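PDB 2EKL: D-3-phosphoglycerate dehydrogenase from Sulfolobus tokodaii, which probably catalyses the NAD-dependent oxidation of D-3-phosphoglycerate, the entry step of serine biosynthesis. Local coordinates for residues N46-V51 with G66-I71; S232-V237 with T256-N261; A241-I246 with E269-K274. All coordinates share one frame; numbering follows the deposited sequence.

Contact 1: N46-V51 with G66-I71; sequences NYDIIV and GKKLKI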
loop_
_atom_site.group_PDB
_atom_site.type_symbol
_atom_site.label_atom_id
_atom_site.label_comp_id
_atom_site.label_asym_id
_atom_site.label_seq_id
_atom_site.Cartn_x
_atom_site.Cartn_y
_atom_site.Cartn_z
ATOM N N ASN A 46 -30.387 19.565 31.922
ATOM C CA ASN A 46 -30.855 18.469 32.759
ATOM C C ASN A 46 -29.894 17.290 32.837
ATOM O O ASN A 46 -30.199 16.292 33.488
ATOM C CB ASN A 46 -32.197 17.936 32.247
ATOM C CG ASN A 46 -33.185 19.036 31.920
ATOM O OD1 ASN A 46 -33.362 19.979 32.689
ATOM N ND2 ASN A 46 -33.848 18.909 30.776
ATOM N N TYR A 47 -28.733 17.394 32.199
ATOM C CA TYR A 47 -27.811 16.263 32.178
ATOM C C TYR A 47 -26.456 16.427 32.854
ATOM O O TYR A 47 -25.865 17.504 32.850
ATOM C CB TYR A 47 -27.594 15.827 30.727
ATOM C CG TYR A 47 -28.871 15.425 30.025
ATOM C CD1 TYR A 47 -29.396 14.142 30.165
ATOM C CD2 TYR A 47 -29.574 16.343 29.245
ATOM C CE1 TYR A 47 -30.592 13.778 29.543
ATOM C CE2 TYR A 47 -30.769 15.993 28.622
ATOM C CZ TYR A 47 -31.271 14.713 28.774
ATOM O OH TYR A 47 -32.449 14.374 28.155
ATOM N N ASP A 48 -25.978 15.319 33.412
ATOM C CA ASP A 48 -24.687 15.247 34.093
ATOM C C ASP A 48 -23.628 14.827 33.081
ATOM O O ASP A 48 -22.445 15.147 33.223
ATOM C CB ASP A 48 -24.728 14.180 35.185
ATOM C CG ASP A 48 -25.830 14.413 36.185
ATOM O OD1 ASP A 48 -25.675 15.318 37.032
ATOM O OD2 ASP A 48 -26.849 13.693 36.116
ATOM N N ILE A 49 -24.071 14.096 32.064
ATOM C CA ILE A 49 -23.179 13.580 31.032
ATOM C C ILE A 49 -23.751 13.784 29.631
ATOM O O ILE A 49 -24.948 13.626 29.416
ATOM C CB ILE A 49 -22.961 12.055 31.207
ATOM C CG1 ILE A 49 -22.424 11.751 32.608
ATOM C CG2 ILE A 49 -22.010 11.538 30.136
ATOM C CD1 ILE A 49 -22.413 10.271 32.954
ATOM N N ILE A 50 -22.888 14.142 28.685
ATOM C CA ILE A 50 -23.309 14.300 27.298
ATOM C C ILE A 50 -22.328 13.476 26.470
ATOM O O ILE A 50 -21.124 13.506 26.722
ATOM C CB ILE A 50 -23.267 15.781 26.826
ATOM C CG1 ILE A 50 -23.848 15.886 25.412
ATOM C CG2 ILE A 50 -21.838 16.308 26.847
ATOM C CD1 ILE A 50 -23.898 17.301 24.866
ATOM N N VAL A 51 -22.846 12.715 25.512
ATOM C CA VAL A 51 -21.997 11.895 24.653
ATOM C C VAL A 51 -22.245 12.344 23.221
ATOM O O VAL A 51 -23.383 12.359 22.761
ATOM C CB VAL A 51 -22.332 10.395 24.791
ATOM C CG1 VAL A 51 -21.359 9.566 23.967
ATOM C CG2 VAL A 51 -22.268 9.981 26.255
ATOM N N GLY A 66 -25.518 23.928 30.026
ATOM C CA GLY A 66 -25.446 22.655 30.722
ATOM C C GLY A 66 -24.928 22.862 32.132
ATOM O O GLY A 66 -23.795 22.498 32.449
ATOM N N LYS A 67 -25.766 23.448 32.981
ATOM C CA LYS A 67 -25.404 23.738 34.364
ATOM C C LYS A 67 -25.066 22.519 35.220
ATOM O O LYS A 67 -24.384 22.646 36.239
ATOM C CB LYS A 67 -26.526 24.536 35.035
ATOM C CG LYS A 67 -26.820 25.874 34.375
ATOM C CD LYS A 67 -27.917 26.637 35.109
ATOM C CE LYS A 67 -29.247 25.894 35.064
ATOM N NZ LYS A 67 -30.326 26.627 35.787
ATOM N N LYS A 68 -25.536 21.342 34.817
ATOM C CA LYS A 68 -25.266 20.125 35.580
ATOM C C LYS A 68 -24.190 19.238 34.957
ATOM O O LYS A 68 -23.848 18.195 35.513
ATOM C CB LYS A 68 -26.548 19.305 35.742
ATOM C CG LYS A 68 -27.622 19.983 36.576
ATOM C CD LYS A 68 -28.880 19.131 36.668
ATOM C CE LYS A 68 -28.613 17.809 37.365
ATOM N NZ LYS A 68 -29.847 16.984 37.468
ATOM N N LEU A 69 -23.663 19.650 33.808
ATOM C CA LEU A 69 -22.637 18.873 33.117
ATOM C C LEU A 69 -21.398 18.609 33.966
ATOM O O LEU A 69 -20.815 19.531 34.537
ATOM C CB LEU A 69 -22.218 19.575 31.824
ATOM C CG LEU A 69 -23.166 19.473 30.628
ATOM C CD1 LEU A 69 -22.609 20.288 29.470
ATOM C CD2 LEU A 69 -23.332 18.012 30.223
ATOM N N LYS A 70 -21.003 17.339 34.033
ATOM C CA LYS A 70 -19.832 16.919 34.797
ATOM C C LYS A 70 -18.859 16.152 33.904
ATOM O O LYS A 70 -17.656 16.112 34.169
ATOM C CB LYS A 70 -20.261 16.028 35.966
ATOM C CG LYS A 70 -21.205 16.708 36.943
ATOM C CD LYS A 70 -21.769 15.716 37.946
ATOM C CE LYS A 70 -22.753 16.390 38.891
ATOM N NZ LYS A 70 -23.910 16.994 38.165
ATOM N N ILE A 71 -19.386 15.539 32.848
ATOM C CA ILE A 71 -18.558 14.776 31.915
ATOM C C ILE A 71 -19.039 14.969 30.486
ATOM O O ILE A 71 -20.241 14.932 30.211
ATOM C CB ILE A 71 -18.597 13.251 32.207
ATOM C CG1 ILE A 71 -18.133 12.963 33.633
ATOM C CG2 ILE A 71 -17.695 12.509 31.218
ATOM C CD1 ILE A 71 -18.245 11.498 34.020
HETATM O O HOH W 1 -26.263 20.134 32.349
HETATM O O HOH W 2 -29.198 14.483 36.812
#
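Asp48 and Lys70 lie side by side and point the same way, so that their charged ends meet alongside each other in a salt bridge of 2.7 Å between Asp48 OD1 and Lys70 NZ. The lysine chain runs extended and then bends at its last torsion (chi4 60°), which turns the ammonium group onto the lone pair of OD1 that faces away from OD2. The same NZ donates to Lys68 O, in the carbonyl plane, and Tyr4 OH bonds to both NZ and OD1, so this ion pair, with the carboxylate buried and the lysine partly exposed, is tied in by further bonds. Asp48 OD2 takes the backbone N-H of Lys7 and a water, and that water accepts from Lys68 NZ.

On the backbone, Asp48 O accepts from two amides, Ile71 N at 3.1 Å and Lys70 N at 2.7 Å. Ile50 N then reaches Ile71 O at 3.2 Å. The Ile71 N and Ile50 N bonds flank the parallel bridge of Ile49 with Ile71, while Lys70 N adds a bond just before the strand. Strands 49-52 and 71-74 are joined through helix 60-65 in a beta-alpha-beta crossover of the five-stranded sheet.

Ile49 and Ile71 also lie alongside each other, Ile49 CG1 being 4.1 Å from Ile71 CB. Their branched shapes suit a strand, and helix 289-309 covers them with Met307. Ile50, the next residue along, instead meets Leu69 obliquely: Leu69 CD2 packs 4.1 Å from Ile50 CB. Leu69, an apolar residue fit for a buried place, also touches Ile92.

Contact 2: S232-V237 with T256-N261; sequences SRAVAV and TDVFWN. With NAD (nicotinamide-adenine-dinucleotide), chain B.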
loop_
_atom_site.group_PDB
_atom_site.type_symbol
_atom_site.label_atom_id
_atom_site.label_comp_id
_atom_site.label_asym_id
_atom_site.label_seq_id
_atom_site.Cartn_x
_atom_site.Cartn_y
_atom_site.Cartn_z
ATOM N N SER A 232 -2.281 13.194 8.111
ATOM C CA SER A 232 -2.457 13.940 9.354
ATOM C C SER A 232 -3.508 15.040 9.211
ATOM O O SER A 232 -4.688 14.811 9.490
ATOM C CB SER A 232 -1.114 14.521 9.821
ATOM O OG SER A 232 -0.543 15.398 8.865
ATOM N N ARG A 233 -3.087 16.231 8.789
ATOM C CA ARG A 233 -4.008 17.349 8.599
ATOM C C ARG A 233 -3.690 18.111 7.316
ATOM O O ARG A 233 -2.527 18.372 7.009
ATOM C CB ARG A 233 -3.947 18.323 9.778
ATOM C CG ARG A 233 -4.684 17.857 11.020
ATOM C CD ARG A 233 -5.126 19.054 11.843
ATOM N NE ARG A 233 -5.898 18.668 13.020
ATOM C CZ ARG A 233 -6.494 19.533 13.834
ATOM N NH1 ARG A 233 -6.407 20.837 13.595
ATOM N NH2 ARG A 233 -7.172 19.098 14.888
ATOM N N ALA A 234 -4.728 18.476 6.577
ATOM C CA ALA A 234 -4.546 19.204 5.330
ATOM C C ALA A 234 -3.862 20.552 5.553
ATOM O O ALA A 234 -2.990 20.942 4.780
ATOM C CB ALA A 234 -5.897 19.408 4.640
ATOM N N VAL A 235 -4.248 21.254 6.617
ATOM C CA VAL A 235 -3.675 22.570 6.909
ATOM C C VAL A 235 -2.165 22.576 7.156
ATOM O O VAL A 235 -1.545 23.641 7.172
ATOM C CB VAL A 235 -4.379 23.241 8.122
ATOM C CG1 VAL A 235 -5.863 23.397 7.837
ATOM C CG2 VAL A 235 -4.158 22.425 9.382
ATOM N N ALA A 236 -1.575 21.400 7.348
ATOM C CA ALA A 236 -0.137 21.309 7.573
ATOM C C ALA A 236 0.599 21.636 6.276
ATOM O O ALA A 236 1.800 21.907 6.281
ATOM C CB ALA A 236 0.237 19.904 8.046
ATOM N N VAL A 237 -0.138 21.627 5.169
ATOM C CA VAL A 237 0.435 21.905 3.855
ATOM C C VAL A 237 -0.203 23.102 3.158
ATOM O O VAL A 237 -1.422 23.269 3.186
ATOM C CB VAL A 237 0.276 20.688 2.916
ATOM C CG1 VAL A 237 0.824 21.015 1.527
ATOM C CG2 VAL A 237 0.995 19.488 3.503
ATOM N N THR A 256 -2.844 11.751 -0.245
ATOM C CA THR A 256 -3.420 12.209 1.007
ATOM C C THR A 256 -4.769 11.596 1.359
ATOM O O THR A 256 -5.536 11.203 0.482
ATOM C CB THR A 256 -3.574 13.746 0.966
ATOM O OG1 THR A 256 -4.034 14.225 2.230
ATOM C CG2 THR A 256 -4.580 14.149 -0.116
ATOM N N ASP A 257 -5.039 11.511 2.660
ATOM C CA ASP A 257 -6.308 10.995 3.151
ATOM C C ASP A 257 -7.105 12.197 3.666
ATOM O O ASP A 257 -8.253 12.063 4.085
ATOM C CB ASP A 257 -6.073 9.999 4.292
ATOM C CG ASP A 257 -7.362 9.376 4.802
ATOM O OD1 ASP A 257 -8.149 8.864 3.973
ATOM O OD2 ASP A 257 -7.586 9.386 6.033
ATOM N N VAL A 258 -6.481 13.370 3.629
ATOM C CA VAL A 258 -7.122 14.594 4.109
ATOM C C VAL A 258 -7.054 15.748 3.106
ATOM O O VAL A 258 -6.019 15.989 2.476
ATOM C CB VAL A 258 -6.485 15.054 5.443
ATOM C CG1 VAL A 258 -6.697 13.990 6.512
ATOM C CG2 VAL A 258 -5.000 15.327 5.244
ATOM N N PHE A 259 -8.167 16.459 2.956
ATOM C CA PHE A 259 -8.230 17.586 2.036
ATOM C C PHE A 259 -8.720 18.816 2.791
ATOM O O PHE A 259 -9.482 18.704 3.751
ATOM C CB PHE A 259 -9.175 17.273 0.870
ATOM C CG PHE A 259 -8.550 17.465 -0.486
ATOM C CD1 PHE A 259 -7.479 16.673 -0.892
ATOM C CD2 PHE A 259 -9.029 18.440 -1.359
ATOM C CE1 PHE A 259 -6.892 16.851 -2.145
ATOM C CE2 PHE A 259 -8.451 18.624 -2.613
ATOM C CZ PHE A 259 -7.380 17.828 -3.007
ATOM N N TRP A 260 -8.268 19.988 2.359
ATOM C CA TRP A 260 -8.641 21.243 2.999
ATOM C C TRP A 260 -10.154 21.328 3.141
ATOM O O TRP A 260 -10.666 21.777 4.166
ATOM C CB TRP A 260 -8.069 22.400 2.182
ATOM C CG TRP A 260 -6.568 22.302 2.102
ATOM C CD1 TRP A 260 -5.661 22.847 2.969
ATOM C CD2 TRP A 260 -5.810 21.524 1.167
ATOM N NE1 TRP A 260 -4.385 22.452 2.634
ATOM C CE2 TRP A 260 -4.448 21.639 1.533
ATOM C CE3 TRP A 260 -6.146 20.737 0.057
ATOM C CZ2 TRP A 260 -3.425 20.994 0.829
ATOM C CZ3 TRP A 260 -5.127 20.096 -0.643
ATOM C CH2 TRP A 260 -3.782 20.230 -0.252
ATOM N N ASN A 261 -10.854 20.872 2.109
ATOM C CA ASN A 261 -12.313 20.828 2.091
ATOM C C ASN A 261 -12.687 19.482 1.484
ATOM O O ASN A 261 -12.233 19.141 0.391
ATOM C CB ASN A 261 -12.889 21.964 1.243
ATOM C CG ASN A 261 -12.948 23.281 1.995
ATOM O OD1 ASN A 261 -13.680 23.418 2.975
ATOM N ND2 ASN A 261 -12.170 24.257 1.542
HETATM P PA NAD B . 0.842 12.393 18.124
HETATM O O1A NAD B . 1.222 11.098 18.716
HETATM O O2A NAD B . 0.384 13.473 19.090
HETATM O O5B NAD B . 2.095 12.889 17.256
HETATM C C5B NAD B . 2.035 14.145 16.598
HETATM C C4B NAD B . 3.609 14.620 16.515
HETATM O O4B NAD B . 3.779 15.669 15.547
HETATM C C3B NAD B . 4.136 15.012 17.936
HETATM O O3B NAD B . 5.329 14.305 18.270
HETATM C C2B NAD B . 4.249 16.537 17.825
HETATM O O2B NAD B . 5.154 17.194 18.680
HETATM C C1B NAD B . 4.522 16.628 16.369
HETATM N N9A NAD B . 4.385 18.011 15.812
HETATM C C8A NAD B . 3.430 18.992 16.042
HETATM N N7A NAD B . 3.724 20.091 15.310
HETATM C C5A NAD B . 4.852 19.837 14.608
HETATM C C6A NAD B . 5.668 20.577 13.663
HETATM N N6A NAD B . 5.353 21.812 13.310
HETATM N N1A NAD B . 6.839 19.969 13.096
HETATM C C2A NAD B . 7.233 18.635 13.439
HETATM N N3A NAD B . 6.441 17.910 14.360
HETATM C C4A NAD B . 5.281 18.507 14.924
HETATM O O3 NAD B . -0.373 12.176 17.090
HETATM P PN NAD B . -0.731 10.908 16.158
HETATM O O1N NAD B . 0.506 10.242 15.724
HETATM O O2N NAD B . -1.659 10.086 16.988
HETATM O O5D NAD B . -1.528 11.679 15.038
HETATM C C5D NAD B . -0.821 12.358 14.022
HETATM C C4D NAD B . -1.763 13.060 13.066
HETATM O O4D NAD B . -2.581 12.146 12.360
HETATM C C3D NAD B . -2.759 14.075 13.697
HETATM O O3D NAD B . -2.859 15.264 12.898
HETATM C C2D NAD B . -4.020 13.297 13.807
HETATM O O2D NAD B . -5.145 14.114 14.068
HETATM C C1D NAD B . -3.926 12.570 12.495
HETATM N N1N NAD B . -4.780 11.363 12.302
HETATM C C2N NAD B . -5.486 11.234 11.066
HETATM C C3N NAD B . -6.309 10.086 10.859
HETATM C C7N NAD B . -7.040 9.942 9.578
HETATM O O7N NAD B . -8.252 9.365 9.629
HETATM N N7N NAD B . -6.578 10.343 8.403
HETATM C C4N NAD B . -6.392 9.076 11.948
HETATM C C5N NAD B . -5.670 9.222 13.199
HETATM C C6N NAD B . -4.854 10.386 13.369
#
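Ala234 CB is the bump that fits into the bend of segment 256-261: it presses on the peptide between Phe259 and Trp260, 3.3 Å from Trp260 N, and lies over one face of the indole. Both segments are loops of the Rossmann-type NAD-binding domain, leaving the C-terminal ends of the adjacent parallel strands 226-230 and 251-256, where such domains hold their cofactor.

Ala234 CB stands 3.8 Å from the centroid of the five-membered ring of Trp260 and only 7° off the ring normal, a CH-pi contact. Alanine suits this spot because a single methyl reaches the ring while the backbones stay close. With Trp260 CG anti to its own carbonyl carbon (chi1 -60°), the indole is brought over Ala234 CB, with NE1 at Val237 O. At its edge the indole turns CZ3 over the centre of the Phe259 ring, an edge-on approach, and Phe259 in turn packs on Phe132 of the second subunit.

A second bump points the other way. Val258 drives its branches against the backbone of segment 232-237: Val258 CG2 sits 3.4 Å from Ala234 N and also touches Arg233 C, while CG1 leans on Ser232 O at 3.7 Å. The forked valine thus fills the groove beside these peptides with both its methyls.

On the cofactor side, Asp257 OD2 accepts a hydrogen bond from the carboxamide N7N of NAD at 2.7 Å; Gly285 N donates to the same oxygen, and Thr281 and Ile284 hold OD1. Ser232 CB and Arg233 CG rest near the nicotinamide ribose, and Arg233 pairs with Asp80. At the far end, Trp260 NE1 donates to Val237 O, 3.1 Å away and close to the indole plane.

Contact 3: A241-I246 with E269-K274; sequences ALLDYI and ELELLK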
loop_
_atom_site.group_PDB
_atom_site.type_symbol
_atom_site.label_atom_id
_atom_site.label_comp_id
_atom_site.label_asym_id
_atom_site.label_seq_id
_atom_site.Cartn_x
_atom_site.Cartn_y
_atom_site.Cartn_z
ATOM N N ALA A 241 0.746 26.344 -2.737
ATOM C CA ALA A 241 2.160 26.147 -3.030
ATOM C C ALA A 241 2.314 24.744 -3.623
ATOM O O ALA A 241 3.075 24.536 -4.567
ATOM C CB ALA A 241 2.989 26.276 -1.751
ATOM N N LEU A 242 1.580 23.784 -3.064
ATOM C CA LEU A 242 1.633 22.405 -3.546
ATOM C C LEU A 242 1.252 22.328 -5.020
ATOM O O LEU A 242 1.957 21.726 -5.824
ATOM C CB LEU A 242 0.683 21.519 -2.731
ATOM C CG LEU A 242 0.539 20.067 -3.202
ATOM C CD1 LEU A 242 1.865 19.325 -3.048
ATOM C CD2 LEU A 242 -0.558 19.389 -2.386
ATOM N N LEU A 243 0.125 22.936 -5.376
ATOM C CA LEU A 243 -0.330 22.920 -6.760
ATOM C C LEU A 243 0.734 23.540 -7.662
ATOM O O LEU A 243 1.003 23.051 -8.758
ATOM C CB LEU A 243 -1.649 23.693 -6.887
ATOM C CG LEU A 243 -2.243 23.827 -8.294
ATOM C CD1 LEU A 243 -2.511 22.453 -8.889
ATOM C CD2 LEU A 243 -3.530 24.629 -8.218
ATOM N N ASP A 244 1.343 24.618 -7.182
ATOM C CA ASP A 244 2.387 25.320 -7.916
ATOM C C ASP A 244 3.534 24.364 -8.234
ATOM O O ASP A 244 3.966 24.243 -9.385
ATOM C CB ASP A 244 2.893 26.497 -7.072
ATOM C CG ASP A 244 3.845 27.405 -7.829
ATOM O OD1 ASP A 244 4.154 27.113 -9.004
ATOM O OD2 ASP A 244 4.283 28.420 -7.242
ATOM N N TYR A 245 4.022 23.673 -7.208
ATOM C CA TYR A 245 5.128 22.747 -7.382
ATOM C C TYR A 245 4.783 21.460 -8.125
ATOM O O TYR A 245 5.669 20.803 -8.670
ATOM C CB TYR A 245 5.764 22.454 -6.022
ATOM C CG TYR A 245 6.677 23.572 -5.578
ATOM C CD1 TYR A 245 8.014 23.609 -5.986
ATOM C CD2 TYR A 245 6.196 24.627 -4.807
ATOM C CE1 TYR A 245 8.845 24.675 -5.637
ATOM C CE2 TYR A 245 7.021 25.701 -4.453
ATOM C CZ TYR A 245 8.341 25.714 -4.872
ATOM O OH TYR A 245 9.159 26.763 -4.523
ATOM N N ILE A 246 3.507 21.092 -8.147
ATOM C CA ILE A 246 3.099 19.906 -8.891
ATOM C C ILE A 246 3.092 20.292 -10.373
ATOM O O ILE A 246 3.581 19.550 -11.229
ATOM C CB ILE A 246 1.692 19.423 -8.468
ATOM C CG1 ILE A 246 1.776 18.720 -7.108
ATOM C CG2 ILE A 246 1.117 18.473 -9.516
ATOM C CD1 ILE A 246 0.448 18.194 -6.597
ATOM N N GLU A 269 -8.373 24.024 -5.172
ATOM C CA GLU A 269 -8.566 22.712 -4.549
ATOM C C GLU A 269 -9.064 21.728 -5.592
ATOM O O GLU A 269 -8.648 20.571 -5.633
ATOM C CB GLU A 269 -9.604 22.786 -3.433
ATOM C CG GLU A 269 -9.079 23.199 -2.087
ATOM C CD GLU A 269 -10.086 22.924 -0.995
ATOM O OE1 GLU A 269 -11.124 23.616 -0.959
ATOM O OE2 GLU A 269 -9.848 22.002 -0.187
ATOM N N LEU A 270 -9.994 22.192 -6.417
ATOM C CA LEU A 270 -10.548 21.366 -7.472
ATOM C C LEU A 270 -9.463 20.996 -8.480
ATOM O O LEU A 270 -9.426 19.872 -8.973
ATOM C CB LEU A 270 -11.684 22.120 -8.168
ATOM C CG LEU A 270 -12.878 22.386 -7.249
ATOM C CD1 LEU A 270 -13.861 23.345 -7.912
ATOM C CD2 LEU A 270 -13.547 21.059 -6.918
ATOM N N GLU A 271 -8.574 21.941 -8.781
ATOM C CA GLU A 271 -7.506 21.679 -9.738
ATOM C C GLU A 271 -6.574 20.592 -9.204
ATOM O O GLU A 271 -6.116 19.729 -9.956
ATOM C CB GLU A 271 -6.709 22.954 -10.032
ATOM C CG GLU A 271 -6.011 22.911 -11.383
ATOM C CD GLU A 271 -5.278 24.192 -11.722
ATOM O OE1 GLU A 271 -5.813 25.285 -11.437
ATOM O OE2 GLU A 271 -4.170 24.102 -12.292
ATOM N N LEU A 272 -6.297 20.641 -7.905
ATOM C CA LEU A 272 -5.439 19.643 -7.272
ATOM C C LEU A 272 -6.103 18.275 -7.340
ATOM O O LEU A 272 -5.500 17.302 -7.782
ATOM C CB LEU A 272 -5.189 19.997 -5.803
ATOM C CG LEU A 272 -4.070 20.985 -5.469
ATOM C CD1 LEU A 272 -4.133 21.340 -3.993
ATOM C CD2 LEU A 272 -2.721 20.372 -5.819
ATOM N N LEU A 273 -7.356 18.208 -6.906
ATOM C CA LEU A 273 -8.085 16.946 -6.904
ATOM C C LEU A 273 -8.080 16.227 -8.252
ATOM O O LEU A 273 -7.902 15.012 -8.306
ATOM C CB LEU A 273 -9.532 17.167 -6.449
ATOM C CG LEU A 273 -10.420 15.917 -6.422
ATOM C CD1 LEU A 273 -9.844 14.899 -5.444
ATOM C CD2 LEU A 273 -11.835 16.295 -6.028
ATOM N N LYS A 274 -8.256 16.975 -9.340
ATOM C CA LYS A 274 -8.303 16.371 -10.669
ATOM C C LYS A 274 -6.950 16.062 -11.308
ATOM O O LYS A 274 -6.895 15.402 -12.348
ATOM C CB LYS A 274 -9.110 17.260 -11.623
ATOM C CG LYS A 274 -8.404 18.541 -12.036
ATOM C CD LYS A 274 -9.255 19.340 -13.014
ATOM C CE LYS A 274 -8.595 20.661 -13.387
ATOM N NZ LYS A 274 -7.342 20.485 -14.170
#
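The flat carboxylate of Glu271 carries Leu243 CD2 over one of its faces, with this methyl 3.9 Å from Glu271 CD and nearly as near to both oxygens. Lys247 NZ forms a salt bridge with Glu271 OE2, which probably offsets the cost of holding a carboxylate against an apolar side chain. Glu271 reaches there with CG anti to the backbone N (chi1 -156°) and the rest of the chain extended, crossing Leu243 at about a right angle.

These residues join helices 239-247 and 267-274, which pack on the same side of the Rossmann-type sheet around strands 251-256 and 278-280; the axes of the two segments approach to 10.1 Å at a crossing angle of 45°. Leu272 spans the distance between the helices: Leu272 CD2 lies 3.6 Å from Leu243 CB, 4.2 Å from Leu242 CD2 and 3.9 Å from Ile246 CD1. Cutting Leu243 back to an alanine removes CD1 and CD2, which is likely to take the cover off the Glu271 carboxylate and leave Leu272 CG with less packing. Leu272 also packs against Trp260, and Ile246 reaches Val278 of the sheet.

In the fold
All three contacts are largely buried, but they serve two domains. Contact 1 belongs to the five-stranded sheet, its centre about 33 Å from that of contact 2 and 45 Å from that of contact 3. Contacts 2 and 3 share the NAD-binding domain, and their segments alternate along the chain: loop 232-237 leads into helix 239-247, loop 256-261 toward helix 267-274. They touch where Asn261 ND2 probably bonds Glu269 OE1. The chemistry follows place: contact 2, nearest the chain's centre, combines shape fit with cofactor recognition, whereas contacts 1 and 3, far from it on opposite sides, rely on strand pairing with a salt bridge and on mainly apolar helix packing, respectively.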